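Local coordinates for Azi13 (Streptomyces sahachiroi, PDB 5HMB), which is a PaaI-family hotdog-fold thioesterase of azinomycin biosynthesis that probably hydrolyses an aromatic, naphthoate-type acyl thioester, at residues Val59-Ala64 and Val127-Leu132; Glu16-Gln21 and Gly49-Ala54. One frame throughout, in Å; residues are numbered along the deposited sequence.

Contact 1. Residues Val59-Ala64 and Val127-Leu132; sequences VASAAA and VRLHNL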
loop_
_atom_site.group_PDB
_atom_site.type_symbol
_atom_site.label_atom_id
_atom_site.label_comp_id
_atom_site.label_asym_id
_atom_site.label_seq_id
_atom_site.Cartn_x
_atom_site.Cartn_y
_atom_site.Cartn_z
ATOM N N VAL A 59 -3.032 -6.370 16.316
ATOM C CA VAL A 59 -3.983 -5.499 17.000
ATOM C C VAL A 59 -5.229 -5.287 16.139
ATOM O O VAL A 59 -6.363 -5.285 16.642
ATOM C CB VAL A 59 -3.323 -4.167 17.407
ATOM C CG1 VAL A 59 -4.327 -3.310 18.144
ATOM C CG2 VAL A 59 -2.095 -4.407 18.304
ATOM N N ALA A 60 -5.050 -5.123 14.831
ATOM C CA ALA A 60 -6.209 -4.984 13.957
ATOM C C ALA A 60 -7.029 -6.279 13.906
ATOM O O ALA A 60 -8.268 -6.237 13.950
ATOM C CB ALA A 60 -5.756 -4.557 12.559
ATOM N N SER A 61 -6.366 -7.441 13.831
ATOM C CA SER A 61 -7.113 -8.703 13.759
ATOM C C SER A 61 -7.935 -8.923 15.014
ATOM O O SER A 61 -9.064 -9.430 14.944
ATOM C CB SER A 61 -6.171 -9.897 13.567
ATOM O OG SER A 61 -5.744 -10.029 12.224
ATOM N N ALA A 62 -7.370 -8.583 16.177
ATOM C CA ALA A 62 -8.121 -8.694 17.423
ATOM C C ALA A 62 -9.393 -7.874 17.356
ATOM O O ALA A 62 -10.468 -8.344 17.741
ATOM C CB ALA A 62 -7.268 -8.240 18.609
ATOM N N ALA A 63 -9.292 -6.634 16.866
ATOM C CA ALA A 63 -10.471 -5.782 16.800
ATOM C C ALA A 63 -11.467 -6.306 15.774
ATOM O O ALA A 63 -12.676 -6.335 16.038
ATOM C CB ALA A 63 -10.078 -4.347 16.478
ATOM N N ALA A 64 -10.976 -6.717 14.598
ATOM C CA ALA A 64 -11.858 -7.213 13.543
ATOM C C ALA A 64 -12.623 -8.448 13.998
ATOM O O ALA A 64 -13.820 -8.582 13.729
ATOM C CB ALA A 64 -11.051 -7.546 12.290
ATOM N N VAL A 127 -4.773 -2.449 7.666
ATOM C CA VAL A 127 -4.949 -3.894 7.580
ATOM C C VAL A 127 -6.321 -4.185 6.972
ATOM O O VAL A 127 -7.357 -3.768 7.511
ATOM C CB VAL A 127 -4.798 -4.574 8.949
ATOM C CG1 VAL A 127 -5.108 -6.051 8.851
ATOM C CG2 VAL A 127 -3.398 -4.405 9.442
ATOM N N ARG A 128 -6.318 -4.883 5.842
ATOM C CA ARG A 128 -7.533 -5.314 5.175
ATOM C C ARG A 128 -7.734 -6.776 5.516
ATOM O O ARG A 128 -6.787 -7.566 5.427
ATOM C CB ARG A 128 -7.442 -5.130 3.659
ATOM C CG ARG A 128 -8.651 -5.773 2.879
ATOM C CD ARG A 128 -8.542 -5.483 1.375
ATOM N NE ARG A 128 -8.628 -4.047 1.066
ATOM C CZ ARG A 128 -9.784 -3.432 0.828
ATOM N NH1 ARG A 128 -10.917 -4.132 0.879
ATOM N NH2 ARG A 128 -9.818 -2.134 0.536
ATOM N N LEU A 129 -8.951 -7.116 5.939
ATOM C CA LEU A 129 -9.320 -8.466 6.320
ATOM C C LEU A 129 -10.627 -8.853 5.640
ATOM O O LEU A 129 -11.461 -8.005 5.320
ATOM C CB LEU A 129 -9.481 -8.591 7.834
ATOM C CG LEU A 129 -8.363 -8.036 8.715
ATOM C CD1 LEU A 129 -8.833 -6.788 9.442
ATOM C CD2 LEU A 129 -7.899 -9.094 9.704
ATOM N N HIS A 130 -10.804 -10.147 5.436
ATOM C CA HIS A 130 -11.992 -10.693 4.786
ATOM C C HIS A 130 -12.875 -11.331 5.851
ATOM O O HIS A 130 -12.369 -11.972 6.776
ATOM C CB HIS A 130 -11.569 -11.705 3.716
ATOM C CG HIS A 130 -12.704 -12.367 2.994
ATOM N ND1 HIS A 130 -13.654 -11.666 2.281
ATOM C CD2 HIS A 130 -13.021 -13.677 2.852
ATOM C CE1 HIS A 130 -14.519 -12.513 1.749
ATOM N NE2 HIS A 130 -14.158 -13.739 2.081
ATOM N N ASN A 131 -14.189 -11.097 5.764
ATOM C CA ASN A 131 -15.148 -11.741 6.664
ATOM C C ASN A 131 -15.623 -13.046 6.045
ATOM O O ASN A 131 -16.262 -13.033 4.988
ATOM C CB ASN A 131 -16.368 -10.865 6.938
ATOM C CG ASN A 131 -16.019 -9.541 7.565
ATOM O OD1 ASN A 131 -15.133 -9.450 8.409
ATOM N ND2 ASN A 131 -16.742 -8.507 7.172
ATOM N N LEU A 132 -15.334 -14.161 6.710
ATOM C CA LEU A 132 -15.858 -15.473 6.326
ATOM C C LEU A 132 -17.073 -15.739 7.204
ATOM O O LEU A 132 -16.933 -16.183 8.347
ATOM C CB LEU A 132 -14.806 -16.564 6.499
ATOM C CG LEU A 132 -13.782 -16.774 5.385
ATOM C CD1 LEU A 132 -12.988 -18.037 5.654
ATOM C CD2 LEU A 132 -14.470 -16.862 4.027
#
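The central helix of the hotdog fold, helix 49-68, lies here against strand 121-133 of the curved antiparallel sheet, with Ala60, Ser61 and Ala64 meeting Val127 and Leu129. Ala60 CB points at the strand and sits over the branch of Val127, 3.7 Å from Val127 CB and 3.9 Å from Val127 CG2. CG1 of the same valine stands 4.0 Å from Ala60 CB, so a single methyl touches all three carbons of the isopropyl group. One turn further along the helix, Ala64 CB meets Leu129 CD1 at 3.7 Å.

Leu129 reaches both Ala64 and Ser61 because its two methyls part company. Its CG lies beside the backbone N (chi1 -49°), and a chi2 of 110°, away from the staggered positions, sends CD1 to Ala64 and CD2 to Ser61. There Leu129 CD2 comes within 3.4 Å of Ser61 OG, a close, non-bonded approach of a methyl to the hydroxyl oxygen. Ser61 OG itself makes a weak hydrogen bond to Glu57 O, one turn back in the helix, which gives this hydroxyl a polar partner beside an apolar methyl.

In the hotdog fold the curved antiparallel sheet wraps round this long helix, and strand 121-133 supplies part of that wrap. The short segments run at 40° to each other, and the helix presents alanine methyls and a serine to the strand, with axes 9.2 Å apart at closest approach. Residues alternate along the strand: Val127 and Leu129 face the helix, while Arg128 points to the other side of the sheet, where it forms a salt bridge with Asp82 of the third subunit.

Contact 2. Residues Glu16-Gln21 and Gly49-Ala54; sequences EHLGLQ and GGVHCA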
loop_
_atom_site.group_PDB
_atom_site.type_symbol
_atom_site.label_atom_id
_atom_site.label_comp_id
_atom_site.label_asym_id
_atom_site.label_seq_id
_atom_site.Cartn_x
_atom_site.Cartn_y
_atom_site.Cartn_z
ATOM N N GLU A 16 1.990 -13.984 21.561
ATOM C CA GLU A 16 2.711 -14.114 22.826
ATOM C C GLU A 16 4.179 -13.742 22.658
ATOM O O GLU A 16 4.743 -13.013 23.481
ATOM C CB GLU A 16 2.585 -15.534 23.382
ATOM N N HIS A 17 4.822 -14.239 21.597
ATOM C CA HIS A 17 6.237 -13.941 21.400
ATOM C C HIS A 17 6.473 -12.448 21.202
ATOM O O HIS A 17 7.498 -11.912 21.638
ATOM C CB HIS A 17 6.784 -14.719 20.210
ATOM C CG HIS A 17 8.172 -14.322 19.827
ATOM N ND1 HIS A 17 9.283 -14.748 20.518
ATOM C CD2 HIS A 17 8.628 -13.540 18.822
ATOM C CE1 HIS A 17 10.368 -14.247 19.955
ATOM N NE2 HIS A 17 9.998 -13.510 18.923
ATOM N N LEU A 18 5.542 -11.761 20.537
ATOM C CA LEU A 18 5.664 -10.320 20.357
ATOM C C LEU A 18 5.602 -9.566 21.680
ATOM O O LEU A 18 6.034 -8.416 21.739
ATOM C CB LEU A 18 4.566 -9.807 19.424
ATOM C CG LEU A 18 4.625 -10.281 17.965
ATOM C CD1 LEU A 18 3.420 -9.757 17.175
ATOM C CD2 LEU A 18 5.952 -9.880 17.289
ATOM N N GLY A 19 5.083 -10.182 22.735
ATOM C CA GLY A 19 4.971 -9.501 24.006
ATOM C C GLY A 19 3.809 -8.544 24.109
ATOM O O GLY A 19 3.791 -7.704 25.015
ATOM N N LEU A 20 2.838 -8.637 23.208
ATOM C CA LEU A 20 1.688 -7.745 23.255
ATOM C C LEU A 20 0.839 -8.014 24.486
ATOM O O LEU A 20 0.563 -9.165 24.828
ATOM C CB LEU A 20 0.823 -7.921 22.012
ATOM C CG LEU A 20 1.335 -7.368 20.698
ATOM C CD1 LEU A 20 0.304 -7.675 19.631
ATOM C CD2 LEU A 20 1.540 -5.874 20.829
ATOM N N GLN A 21 0.397 -6.942 25.141
ATOM C CA GLN A 21 -0.524 -7.047 26.269
ATOM C C GLN A 21 -1.730 -6.173 25.969
ATOM O O GLN A 21 -1.622 -4.944 25.953
ATOM C CB GLN A 21 0.145 -6.635 27.579
ATOM C CG GLN A 21 1.479 -7.335 27.813
ATOM C CD GLN A 21 1.666 -7.776 29.250
ATOM O OE1 GLN A 21 2.491 -7.218 29.980
ATOM N NE2 GLN A 21 0.905 -8.788 29.667
ATOM N N GLY A 49 11.686 -4.177 11.292
ATOM C CA GLY A 49 10.467 -3.610 10.751
ATOM C C GLY A 49 9.314 -4.598 10.725
ATOM O O GLY A 49 8.165 -4.208 10.904
ATOM N N GLY A 50 9.602 -5.882 10.488
ATOM C CA GLY A 50 8.555 -6.888 10.519
ATOM C C GLY A 50 7.817 -6.937 11.840
ATOM O O GLY A 50 6.631 -7.255 11.872
ATOM N N VAL A 51 8.493 -6.596 12.947
ATOM C CA VAL A 51 7.798 -6.580 14.230
ATOM C C VAL A 51 6.681 -5.541 14.217
ATOM O O VAL A 51 5.571 -5.801 14.692
ATOM C CB VAL A 51 8.787 -6.337 15.384
ATOM C CG1 VAL A 51 8.021 -6.344 16.711
ATOM C CG2 VAL A 51 9.870 -7.409 15.382
ATOM N N HIS A 52 6.951 -4.351 13.666
ATOM C CA HIS A 52 5.902 -3.344 13.523
ATOM C C HIS A 52 4.720 -3.883 12.726
ATOM O O HIS A 52 3.562 -3.691 13.111
ATOM C CB HIS A 52 6.454 -2.078 12.852
ATOM C CG HIS A 52 7.129 -1.147 13.803
ATOM N ND1 HIS A 52 6.564 -0.781 15.004
ATOM C CD2 HIS A 52 8.323 -0.507 13.732
ATOM C CE1 HIS A 52 7.384 0.044 15.635
ATOM N NE2 HIS A 52 8.453 0.229 14.883
ATOM N N CYS A 53 4.993 -4.540 11.596
ATOM C CA CYS A 53 3.912 -5.100 10.780
ATOM C C CYS A 53 3.135 -6.157 11.541
ATOM O O CYS A 53 1.900 -6.209 11.463
ATOM C CB CYS A 53 4.475 -5.724 9.512
ATOM S SG CYS A 53 5.517 -4.600 8.500
ATOM N N ALA A 54 3.850 -7.038 12.249
ATOM C CA ALA A 54 3.199 -8.113 12.991
ATOM C C ALA A 54 2.298 -7.568 14.095
ATOM O O ALA A 54 1.216 -8.113 14.350
ATOM C CB ALA A 54 4.263 -9.048 13.573
#
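Leu18 is the residue of segment 16-21 that meets helix 49-68, touching Val51 and Ala54. The segment starts in the last turn of the short helix 13-18, where Glu16 lends its carbonyl to the helix end, taking a hydrogen bond from Gly19 N (Gly19 N to Glu16 O, 2.9 Å). His17 turns elsewhere and stacks its ring on His17 of the fourth subunit.

Leu18 then extends its side chain toward the longer helix. CG lies beside the backbone N (chi1 -66°), and from there the two methyls spread over Val51 and Ala54, three residues apart on one face of the helix. CD1 rests on Ala54, 3.8 Å from Ala54 CB, and it also approaches the backbone, with Leu18 CD1 3.9 Å from Ala54 C. Leu18 CD2 lies 4.1 Å from Val51 CG1 and remains 4.2 Å from Ala54 CB. The leucine and valine side chains pass each other in opposite directions, so the valine is met alongside. All three residues are buried, and the join is wholly apolar.

Gly19, with phi 79°, ends the helix in a Schellman motif, a backbone conformation in which a side chain would crowd the carbonyl O of Leu18. Leu20 follows, directed at the same helix but settling on Val55 and Ser58, and Gln21 enters strand 21-26 by backbone pairing with Tyr33. The small helix lies beside the early turns of helix 49-68, with Trp34 of strand 29-35 packed on both Leu20 and Val51, and with Tyr14 of the fourth subunit also reaching Val51.

How the contacts relate
Both contacts draw on helix 49-68: contact 2 uses its early part (49-54), contact 1 a section further along (59-64). Their centres are about 16 Å apart, on opposite sides of the chain's centre, and they follow in series, contact 2 closing before contact 1 opens. They touch where Val59 CG2 packs on Leu20 CD1 at 4.3 Å. The helix is packed on by the N-terminal helix 13-18 and by strand 121-133 near the C-terminus, so both ends of the chain are brought onto the same element. Each also borders another subunit: the fourth beside contact 2, the second and third beside contact 1.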